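Local atomic coordinates of transcriptional regulator, TetR family (Marinobacter aquaeolei, PDB entry 3NNR), a protein that probably binds DNA through an N-terminal helix-turn-helix domain and so regulates transcription, as other members of the TetR family do. Residues L11-E16 with A32-I37; Y44-K49 with I53-Q58; P196-E201 with R205-R210; L68-D73 with F131-D136. All coordinates share one frame; numbering follows the deposited sequence. Where two conformers were deposited one is given.

Interaction 1: L11-E16 with A32-I37; sequences LLSSLE and AAHLAI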
# COMPACT_ATOMS: atom_id res chain seq x y z
N LEU A 11 -1.78 -7.17 26.47
CA LEU A 11 -1.40 -7.28 25.05
C LEU A 11 -2.63 -7.59 24.19
O LEU A 11 -2.81 -6.99 23.16
CB LEU A 11 -0.32 -8.35 24.83
CG LEU A 11 1.12 -8.12 25.33
CD1 LEU A 11 1.89 -9.45 25.40
CD2 LEU A 11 1.84 -7.12 24.42
N LEU A 12 -3.50 -8.48 24.66
CA LEU A 12 -4.71 -8.88 23.90
C LEU A 12 -5.69 -7.69 23.75
O LEU A 12 -6.18 -7.40 22.63
CB LEU A 12 -5.41 -10.06 24.59
CG LEU A 12 -6.15 -11.09 23.71
CD1 LEU A 12 -7.15 -11.86 24.59
CD2 LEU A 12 -6.86 -10.51 22.46
N SER A 13 -5.96 -7.01 24.86
CA SER A 13 -6.84 -5.86 24.87
C SER A 13 -6.29 -4.65 24.12
O SER A 13 -7.05 -3.95 23.45
CB SER A 13 -7.21 -5.45 26.30
OG SER A 13 -8.08 -6.39 26.87
N SER A 14 -4.99 -4.40 24.23
CA SER A 14 -4.37 -3.30 23.48
C SER A 14 -4.54 -3.53 21.99
O SER A 14 -4.94 -2.60 21.27
CB SER A 14 -2.92 -3.16 23.81
OG SER A 14 -2.80 -2.78 25.15
N LEU A 15 -4.28 -4.75 21.53
CA LEU A 15 -4.48 -5.12 20.12
C LEU A 15 -5.93 -4.83 19.64
O LEU A 15 -6.12 -4.27 18.56
CB LEU A 15 -4.12 -6.60 19.89
CG LEU A 15 -4.33 -7.22 18.50
CD1 LEU A 15 -3.45 -6.56 17.46
CD2 LEU A 15 -4.11 -8.74 18.57
N GLU A 16 -6.92 -5.20 20.47
CA GLU A 16 -8.37 -5.00 20.19
C GLU A 16 -8.70 -3.52 20.05
O GLU A 16 -9.39 -3.12 19.11
CB GLU A 16 -9.26 -5.60 21.30
CG GLU A 16 -10.80 -5.56 21.02
CD GLU A 16 -11.66 -5.69 22.27
OE1 GLU A 16 -11.25 -6.37 23.24
OE2 GLU A 16 -12.76 -5.10 22.28
N ALA A 32 -5.72 0.76 30.55
CA ALA A 32 -5.94 0.48 31.98
C ALA A 32 -7.44 0.53 32.32
O ALA A 32 -7.94 -0.37 32.99
CB ALA A 32 -5.16 1.47 32.86
N ALA A 33 -8.14 1.55 31.83
CA ALA A 33 -9.58 1.70 32.10
C ALA A 33 -10.41 0.52 31.56
O ALA A 33 -11.27 -0.00 32.28
CB ALA A 33 -10.10 3.03 31.55
N HIS A 34 -10.10 0.09 30.32
CA HIS A 34 -10.79 -1.05 29.64
C HIS A 34 -10.61 -2.30 30.48
O HIS A 34 -11.59 -2.98 30.80
CB HIS A 34 -10.22 -1.24 28.22
CG HIS A 34 -10.90 -2.30 27.38
ND1 HIS A 34 -12.09 -2.09 26.72
CD2 HIS A 34 -10.49 -3.55 27.02
CE1 HIS A 34 -12.41 -3.17 26.03
NE2 HIS A 34 -11.45 -4.07 26.19
N LEU A 35 -9.36 -2.57 30.88
CA LEU A 35 -9.03 -3.73 31.72
C LEU A 35 -9.36 -3.62 33.21
O LEU A 35 -9.21 -4.61 33.91
CB LEU A 35 -7.56 -4.11 31.55
CG LEU A 35 -7.16 -4.75 30.24
CD1 LEU A 35 -5.66 -4.97 30.31
CD2 LEU A 35 -7.91 -6.07 30.05
N ALA A 36 -9.84 -2.46 33.68
CA ALA A 36 -10.16 -2.26 35.12
C ALA A 36 -8.95 -2.52 36.07
O ALA A 36 -9.11 -3.13 37.12
CB ALA A 36 -11.42 -3.08 35.53
N ILE A 37 -7.75 -2.11 35.62
CA ILE A 37 -6.50 -2.18 36.37
C ILE A 37 -6.02 -0.74 36.49
O ILE A 37 -6.28 0.06 35.61
CB ILE A 37 -5.40 -3.09 35.71
CG1 ILE A 37 -4.93 -2.59 34.34
CG2 ILE A 37 -5.91 -4.51 35.60
CD1 ILE A 37 -3.62 -3.27 33.87
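Ser13 meets the end of the segment 32-37 helix with its short side chain, which lies against the CD2 edge of His34 and the CD2 methyl of Leu35. Followed outward, its CB comes 3.9 Å from CD2 of His34 and equally near CD2 of Leu35. One bond further, OG approaches Leu35 CD2 at 3.2 Å and reaches the edge of the imidazole, near the ring plane, where CD2 of His34 is 3.7 Å away. The hydroxyl takes this direction because it stands anti to its own carbonyl carbon, at chi1 -72°. A small residue suits the spot, since the CA atoms of Ser13 and Leu35 are only 7.5 Å apart. One helical turn along, Glu16 has two conformers; in the one given, OE1 lies 3.7 Å from NE2 of His34 without a hydrogen bond, so this approach is doubtful. His34 extends toward helix 6-21 with CG anti to its backbone N (chi1 -176°), its ring also touching Leu17. Leu35 turns its CD2 branch to Ser13 and packs on Lys9 and Ile10 as well, and an alanine here would probably leave a gap beside Ser13 and uncover the side of Ile10. Just beyond, Ala36 takes a positive phi and closes the helix in a Schellman motif. The contact thus sets helix 6-21 against the end of helix 28-35, the first helix of the predicted helix-turn-helix, while Leu11 and Ser14 carry helix 6-21 on to helix 49-67 and Ile37 packs on Leu42 of helix 39-45.

Interaction 2: Y44-K49 with I53-Q58; sequences YHFRNK and IYEIFQ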
# COMPACT_ATOMS: atom_id res chain seq x y z
N TYR A 44 3.68 -1.36 35.62
CA TYR A 44 4.52 -2.47 36.10
C TYR A 44 4.94 -3.41 34.97
O TYR A 44 6.08 -3.87 34.91
CB TYR A 44 3.81 -3.28 37.19
CG TYR A 44 4.57 -4.50 37.75
CD1 TYR A 44 5.77 -4.36 38.43
CD2 TYR A 44 4.04 -5.81 37.64
CE1 TYR A 44 6.47 -5.52 38.97
CE2 TYR A 44 4.72 -6.95 38.18
CZ TYR A 44 5.93 -6.80 38.83
OH TYR A 44 6.58 -7.91 39.34
N HIS A 45 3.96 -3.70 34.11
CA HIS A 45 4.12 -4.58 32.96
C HIS A 45 4.72 -3.83 31.76
O HIS A 45 5.55 -4.40 31.07
CB HIS A 45 2.76 -5.24 32.61
CG HIS A 45 2.23 -6.14 33.70
ND1 HIS A 45 2.76 -7.39 33.94
CD2 HIS A 45 1.23 -5.96 34.60
CE1 HIS A 45 2.11 -7.94 34.96
NE2 HIS A 45 1.18 -7.10 35.37
N PHE A 46 4.32 -2.57 31.53
CA PHE A 46 4.77 -1.77 30.37
C PHE A 46 4.98 -0.29 30.66
O PHE A 46 4.02 0.45 30.87
CB PHE A 46 3.76 -1.87 29.20
CG PHE A 46 3.58 -3.27 28.68
CD1 PHE A 46 4.52 -3.82 27.81
CD2 PHE A 46 2.49 -4.04 29.07
CE1 PHE A 46 4.39 -5.13 27.35
CE2 PHE A 46 2.34 -5.36 28.61
CZ PHE A 46 3.29 -5.90 27.73
N ARG A 47 6.24 0.15 30.59
CA ARG A 47 6.65 1.56 30.82
C ARG A 47 5.96 2.59 29.93
O ARG A 47 5.81 3.73 30.33
CB ARG A 47 8.18 1.72 30.72
N ASN A 48 5.53 2.19 28.73
CA ASN A 48 4.84 3.12 27.78
C ASN A 48 4.17 2.37 26.64
O ASN A 48 4.44 1.19 26.47
CB ASN A 48 5.84 4.16 27.21
CG ASN A 48 7.07 3.49 26.55
OD1 ASN A 48 6.96 2.66 25.64
ND2 ASN A 48 8.25 3.87 27.03
N LYS A 49 3.35 3.07 25.85
CA LYS A 49 2.62 2.48 24.71
C LYS A 49 3.55 1.83 23.67
O LYS A 49 3.21 0.81 23.12
CB LYS A 49 1.68 3.51 24.06
CG LYS A 49 0.75 2.96 22.99
CD LYS A 49 -0.39 3.94 22.54
CE LYS A 49 0.13 5.16 21.80
NZ LYS A 49 -0.91 5.87 20.96
N ILE A 53 3.28 -1.93 21.86
CA ILE A 53 3.28 -2.12 20.40
C ILE A 53 4.42 -3.04 19.94
O ILE A 53 4.18 -3.94 19.10
CB ILE A 53 3.35 -0.77 19.68
CG1 ILE A 53 2.07 0.04 19.92
CG2 ILE A 53 3.53 -0.96 18.15
CD1 ILE A 53 2.19 1.49 19.47
N TYR A 54 5.62 -2.86 20.49
CA TYR A 54 6.77 -3.68 20.08
C TYR A 54 6.51 -5.16 20.35
O TYR A 54 6.74 -6.01 19.49
CB TYR A 54 8.04 -3.24 20.79
CG TYR A 54 9.30 -3.98 20.39
CD1 TYR A 54 9.73 -3.97 19.07
CD2 TYR A 54 10.13 -4.58 21.33
CE1 TYR A 54 10.91 -4.60 18.66
CE2 TYR A 54 11.36 -5.22 20.94
CZ TYR A 54 11.73 -5.22 19.60
OH TYR A 54 12.87 -5.83 19.18
N GLU A 55 6.02 -5.45 21.55
CA GLU A 55 5.73 -6.84 21.91
C GLU A 55 4.59 -7.44 21.09
O GLU A 55 4.67 -8.60 20.72
CB GLU A 55 5.49 -6.99 23.41
CG GLU A 55 5.37 -8.51 23.80
CD GLU A 55 5.81 -8.85 25.19
OE1 GLU A 55 6.52 -7.99 25.79
OE2 GLU A 55 5.49 -9.98 25.66
N ILE A 56 3.56 -6.66 20.78
CA ILE A 56 2.52 -7.12 19.87
C ILE A 56 3.14 -7.47 18.51
O ILE A 56 2.87 -8.54 17.95
CB ILE A 56 1.42 -6.07 19.67
CG1 ILE A 56 0.59 -5.89 20.96
CG2 ILE A 56 0.53 -6.48 18.52
CD1 ILE A 56 -0.43 -4.68 20.90
N PHE A 57 3.97 -6.57 17.97
CA PHE A 57 4.68 -6.84 16.72
C PHE A 57 5.51 -8.13 16.79
O PHE A 57 5.50 -8.94 15.85
CB PHE A 57 5.60 -5.70 16.30
CG PHE A 57 6.54 -6.09 15.22
CD1 PHE A 57 6.09 -6.20 13.91
CD2 PHE A 57 7.85 -6.40 15.50
CE1 PHE A 57 6.94 -6.61 12.91
CE2 PHE A 57 8.70 -6.82 14.50
CZ PHE A 57 8.24 -6.91 13.20
N GLN A 58 6.24 -8.32 17.88
CA GLN A 58 7.03 -9.53 18.06
C GLN A 58 6.19 -10.81 18.00
O GLN A 58 6.74 -11.85 17.62
CB GLN A 58 7.83 -9.50 19.36
CG GLN A 58 9.00 -8.56 19.31
CD GLN A 58 9.78 -8.49 20.63
OE1 GLN A 58 9.21 -8.47 21.73
NE2 GLN A 58 11.09 -8.43 20.51
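Phe46 points the CE1 corner of its ring at the carboxylate of Glu55. OE1 is 3.9 Å from CE1 and near the ring plane, so the oxygen meets the ring's edge; the two side chains cross at about a right angle, their flat groups 74° apart. With chi1 at -61°, CG of Phe46 lies beside the backbone N and the ring leans toward the helix; Glu55 answers with an extended chain, its CG anti to the backbone N. Such a chain is long enough for OE1 to reach a salt bridge with Arg7 of helix 6-21.

Nearer the helix start, Ile53 N donates to Lys49 O at 3.0 Å, with an N-H...O angle of 170°, the first-turn bond of helix 49-67. The Ile53 CG1 branch, set beside its own backbone N, lies close to the same oxygen, CG1 to Lys49 O 3.5 Å, and its CD1 lies 4.1 Å from Lys49 CG. The lysine chain bends at chi3 and carries NZ away to Glu23 and Ile26 O. Asn48 caps this helix through OD1 to Asp51 N.

Chemically, the aromatic CH edge offers a weakly positive rim to the carboxylate, which is likely to favour the approach, while the carboxylate's stronger partner remains Arg7.

Interaction 3: P196-E201 with R205-R210; sequences PYLTPE and RVLALR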
# COMPACT_ATOMS: atom_id res chain seq x y z
N PRO A 196 0.11 -15.06 -16.53
CA PRO A 196 0.83 -15.35 -17.79
C PRO A 196 2.05 -16.29 -17.68
O PRO A 196 2.49 -16.79 -18.72
CB PRO A 196 1.26 -13.97 -18.26
CG PRO A 196 1.46 -13.22 -17.01
CD PRO A 196 0.42 -13.71 -16.04
N TYR A 197 2.58 -16.51 -16.47
CA TYR A 197 3.71 -17.44 -16.25
C TYR A 197 3.29 -18.90 -15.94
O TYR A 197 4.17 -19.76 -15.73
CB TYR A 197 4.64 -16.93 -15.14
CG TYR A 197 5.19 -15.54 -15.38
CD1 TYR A 197 6.08 -15.29 -16.45
CD2 TYR A 197 4.85 -14.47 -14.53
CE1 TYR A 197 6.60 -13.99 -16.68
CE2 TYR A 197 5.36 -13.17 -14.75
CZ TYR A 197 6.24 -12.94 -15.82
OH TYR A 197 6.74 -11.67 -16.01
N LEU A 198 1.99 -19.19 -15.91
CA LEU A 198 1.52 -20.54 -15.64
C LEU A 198 1.91 -21.48 -16.79
O LEU A 198 1.77 -21.11 -17.97
CB LEU A 198 0.00 -20.58 -15.42
CG LEU A 198 -0.56 -19.82 -14.21
CD1 LEU A 198 -2.06 -19.83 -14.23
CD2 LEU A 198 -0.07 -20.37 -12.89
N THR A 199 2.43 -22.66 -16.44
CA THR A 199 2.81 -23.71 -17.41
C THR A 199 1.55 -24.39 -17.98
O THR A 199 0.47 -24.30 -17.38
CB THR A 199 3.65 -24.85 -16.76
OG1 THR A 199 2.90 -25.44 -15.68
CG2 THR A 199 4.97 -24.33 -16.22
N PRO A 200 1.70 -25.09 -19.13
CA PRO A 200 0.55 -25.82 -19.68
C PRO A 200 -0.09 -26.82 -18.69
O PRO A 200 -1.32 -26.84 -18.60
CB PRO A 200 1.15 -26.51 -20.91
CG PRO A 200 2.20 -25.55 -21.37
CD PRO A 200 2.81 -25.01 -20.12
N GLU A 201 0.72 -27.59 -17.95
CA GLU A 201 0.24 -28.56 -16.93
C GLU A 201 -0.82 -28.01 -15.95
O GLU A 201 -1.85 -28.66 -15.69
CB GLU A 201 1.39 -29.05 -16.02
CG GLU A 201 2.40 -30.03 -16.58
CD GLU A 201 3.01 -30.92 -15.47
OE1 GLU A 201 2.30 -31.81 -14.94
OE2 GLU A 201 4.20 -30.74 -15.12
N ARG A 205 -6.07 -25.49 -13.56
CA ARG A 205 -6.36 -25.48 -12.11
C ARG A 205 -6.07 -24.16 -11.39
O ARG A 205 -6.90 -23.70 -10.59
CB ARG A 205 -5.63 -26.62 -11.37
CG ARG A 205 -6.27 -27.99 -11.53
CD ARG A 205 -5.33 -29.09 -11.04
NE ARG A 205 -4.23 -29.34 -11.99
CZ ARG A 205 -3.19 -30.16 -11.77
NH1 ARG A 205 -3.03 -30.80 -10.61
NH2 ARG A 205 -2.26 -30.30 -12.73
N VAL A 206 -4.91 -23.56 -11.64
CA VAL A 206 -4.54 -22.29 -10.98
C VAL A 206 -5.56 -21.19 -11.34
O VAL A 206 -5.96 -20.44 -10.45
CB VAL A 206 -3.09 -21.83 -11.23
CG1 VAL A 206 -2.79 -20.58 -10.43
CG2 VAL A 206 -2.10 -22.92 -10.86
N LEU A 207 -5.98 -21.10 -12.61
CA LEU A 207 -7.07 -20.16 -13.00
C LEU A 207 -8.39 -20.53 -12.32
O LEU A 207 -9.14 -19.64 -11.91
CB LEU A 207 -7.30 -20.14 -14.51
CG LEU A 207 -6.44 -19.25 -15.41
CD1 LEU A 207 -5.00 -19.19 -14.97
CD2 LEU A 207 -6.58 -19.73 -16.87
N ALA A 208 -8.68 -21.83 -12.23
CA ALA A 208 -9.91 -22.37 -11.58
C ALA A 208 -9.95 -22.00 -10.11
O ALA A 208 -10.99 -21.60 -9.58
CB ALA A 208 -10.01 -23.90 -11.76
N LEU A 209 -8.78 -22.13 -9.47
CA LEU A 209 -8.57 -21.76 -8.08
C LEU A 209 -8.71 -20.25 -7.88
O LEU A 209 -9.36 -19.81 -6.92
CB LEU A 209 -7.15 -22.19 -7.65
CG LEU A 209 -6.67 -21.96 -6.21
CD1 LEU A 209 -7.56 -22.69 -5.16
CD2 LEU A 209 -5.23 -22.43 -6.12
N ARG A 210 -8.08 -19.48 -8.78
CA ARG A 210 -8.13 -18.00 -8.77
C ARG A 210 -9.59 -17.51 -8.79
O ARG A 210 -9.95 -16.67 -7.96
CB ARG A 210 -7.31 -17.43 -9.94
CG ARG A 210 -7.42 -15.92 -10.18
CD ARG A 210 -6.33 -15.42 -11.13
NE ARG A 210 -6.56 -14.03 -11.54
CZ ARG A 210 -7.31 -13.61 -12.58
NH1 ARG A 210 -7.98 -14.47 -13.36
NH2 ARG A 210 -7.43 -12.30 -12.83
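Leu198 and Val206 bring the backbones to 7.8 Å between CA atoms. The chain turns at Pro196 and Tyr197, is extended at Leu198 (phi -67°, psi 135°) and Thr199, and enters helix 200-211 at about Pro200; the next turns of that helix bring Val206 and Leu207 to the side of Leu198. Arg205 to Arg210 are regular helix, with Leu209 N bonded to Arg205 O. Leu198 reaches across with CG anti to its carbonyl carbon and fits both methyls against Val206: CD2 meets CG1 and CB of the valine at 3.7 Å each, while CD1 lies 3.7 Å from CB. The compact, beta-branched valine offers a broad surface to this fork, and Val206 also packs on Ile139 and Leu78. An alanine in place of Leu198 would probably open a gap and leave the side of Val206 that faces it without a partner. At the surface, Arg205 bends at chi3 to bring NH2 to the Glu201 carbonyl oxygen at 3.4 Å; the oxygen lies at the guanidinium edge in a weak bond. The Glu201 carboxylate stays 5.3 Å from that nitrogen, OE1 to NH2, short of a salt bridge. The chemistry is therefore divided: buried aliphatic groups hold the segment to its own helix, and a weak guanidinium-to-carbonyl bond lies at the exposed side.

Interaction 4: L68-D73 with F131-D136; sequences LDIPED and FAKLAD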
# COMPACT_ATOMS: atom_id res chain seq x y z
N LEU A 68 5.45 -18.88 7.22
CA LEU A 68 6.39 -18.82 6.08
C LEU A 68 7.73 -19.54 6.27
O LEU A 68 8.77 -19.09 5.73
CB LEU A 68 6.63 -17.37 5.70
CG LEU A 68 5.39 -16.56 5.38
CD1 LEU A 68 5.80 -15.13 4.96
CD2 LEU A 68 4.56 -17.25 4.28
N ASP A 69 7.70 -20.62 7.06
CA ASP A 69 8.85 -21.49 7.27
C ASP A 69 8.53 -22.55 6.23
O ASP A 69 7.67 -23.42 6.46
CB ASP A 69 8.90 -22.05 8.70
CG ASP A 69 10.12 -22.90 8.97
OD1 ASP A 69 10.90 -23.24 8.05
OD2 ASP A 69 10.30 -23.23 10.16
N ILE A 70 9.19 -22.41 5.08
CA ILE A 70 8.95 -23.25 3.92
C ILE A 70 9.63 -24.61 4.10
O ILE A 70 10.84 -24.65 4.39
CB ILE A 70 9.49 -22.62 2.58
CG1 ILE A 70 9.02 -21.17 2.40
CG2 ILE A 70 9.09 -23.48 1.35
CD1 ILE A 70 7.54 -20.97 2.52
N PRO A 71 8.87 -25.71 3.95
CA PRO A 71 9.49 -27.02 4.01
C PRO A 71 10.39 -27.24 2.79
O PRO A 71 9.97 -26.91 1.66
CB PRO A 71 8.31 -28.01 4.01
CG PRO A 71 7.11 -27.19 4.19
CD PRO A 71 7.41 -25.81 3.80
N GLU A 72 11.60 -27.73 3.04
CA GLU A 72 12.60 -28.00 1.99
C GLU A 72 12.68 -29.48 1.59
O GLU A 72 13.20 -29.78 0.52
CB GLU A 72 13.98 -27.47 2.42
CG GLU A 72 14.05 -25.94 2.69
CD GLU A 72 13.72 -25.07 1.46
OE1 GLU A 72 13.90 -25.52 0.31
OE2 GLU A 72 13.27 -23.91 1.66
N ASP A 73 12.13 -30.38 2.40
CA ASP A 73 12.16 -31.83 2.13
C ASP A 73 11.03 -32.40 1.21
O ASP A 73 10.92 -33.62 1.11
CB ASP A 73 12.26 -32.63 3.45
CG ASP A 73 11.04 -32.45 4.37
OD1 ASP A 73 10.26 -31.48 4.21
OD2 ASP A 73 10.89 -33.27 5.30
N PHE A 131 8.21 -19.00 -5.15
CA PHE A 131 8.28 -19.01 -6.60
C PHE A 131 9.35 -19.99 -7.09
O PHE A 131 9.11 -20.71 -8.06
CB PHE A 131 8.62 -17.65 -7.17
CG PHE A 131 7.54 -16.59 -7.04
CD1 PHE A 131 6.17 -16.89 -7.09
CD2 PHE A 131 7.92 -15.24 -7.02
CE1 PHE A 131 5.22 -15.87 -7.03
CE2 PHE A 131 6.98 -14.21 -6.97
CZ PHE A 131 5.63 -14.53 -6.97
N ALA A 132 10.51 -20.00 -6.44
CA ALA A 132 11.60 -20.91 -6.80
C ALA A 132 11.09 -22.35 -6.75
O ALA A 132 11.33 -23.11 -7.71
CB ALA A 132 12.84 -20.72 -5.90
N LYS A 133 10.34 -22.69 -5.68
CA LYS A 133 9.74 -24.03 -5.55
C LYS A 133 8.60 -24.29 -6.54
O LYS A 133 8.45 -25.42 -7.01
CB LYS A 133 9.27 -24.36 -4.11
CG LYS A 133 10.37 -24.30 -3.04
CD LYS A 133 10.24 -25.35 -1.95
CE LYS A 133 10.68 -26.72 -2.49
NZ LYS A 133 10.92 -27.68 -1.42
N LEU A 134 7.78 -23.28 -6.85
CA LEU A 134 6.70 -23.41 -7.84
C LEU A 134 7.27 -23.73 -9.25
O LEU A 134 6.65 -24.46 -10.04
CB LEU A 134 5.81 -22.15 -7.88
CG LEU A 134 4.97 -21.85 -6.62
CD1 LEU A 134 4.51 -20.36 -6.61
CD2 LEU A 134 3.81 -22.82 -6.48
N ALA A 135 8.46 -23.17 -9.53
CA ALA A 135 9.20 -23.43 -10.75
C ALA A 135 9.62 -24.90 -10.74
O ALA A 135 9.31 -25.63 -11.68
CB ALA A 135 10.43 -22.50 -10.87
N ASP A 136 10.26 -25.34 -9.65
CA ASP A 136 10.74 -26.73 -9.47
C ASP A 136 9.62 -27.77 -9.57
O ASP A 136 9.84 -28.85 -10.12
CB ASP A 136 11.47 -26.91 -8.12
CG ASP A 136 12.73 -26.04 -8.00
OD1 ASP A 136 13.50 -25.95 -8.98
OD2 ASP A 136 12.95 -25.45 -6.91
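On the helix side, within 131-136, Lys133 makes all the contacts, and its polar end comes first. NZ gives a weak hydrogen bond to Pro71 O at 3.3 Å, and lies 3.7 Å from the carbonyl oxygen of Glu72 as well. Its stronger partner is Arg74 O, so the ammonium is gathered in by the backbone carbonyls of the loop. A lysine suits this place, being long enough to cross from the helix and able to donate to several oxygens.

Charge is a second element. Glu72 OE1 stands 4.1 Å from Lys133 NZ, beyond a salt bridge; the carboxylate has its salt bridge with Arg129, one turn before Lys133 on the same helix. The negative charge is still likely to steady the ammonium.

Apolar contact is slight: Ile70 CG2 touches Lys133 CD at 4.0 Å, the two side chains lying alongside and running opposite ways. The lysine stem gets there by bending twice, at chi2 (-143°) and chi3 (75°). Ile70 carries on to Ile130 and Tyr84.

Lys133 is thus one of several ties, with Arg129 and Ile130, that join the connection between helices 49-67 and 78-94 to the C-terminal part of helix 110-136 in the all-helical regulatory domain of a TetR-type protein.

From the N terminus, interaction 1 closes first, across 15 residues, bringing helix 6-21 to the end of helix 28-35. Interaction 2 follows across only three, tying the end of helix 39-45 and the chain after it to helix 49-67. They touch chiefly through Leu11, which packs on Phe46, Glu55 and Ile56 and joins the two contacts within the probable DNA-binding domain. Interaction 4 closes a long loop of 57 residues, mostly helical, between 68-73 and 131-136. Interaction 3, a short closure within 196-210, comes last, its nearest atoms about 6 Å from those of interaction 4. All four stand in series, none crossing or enclosing another; helix 49-67 leads from interaction 2 to interaction 4.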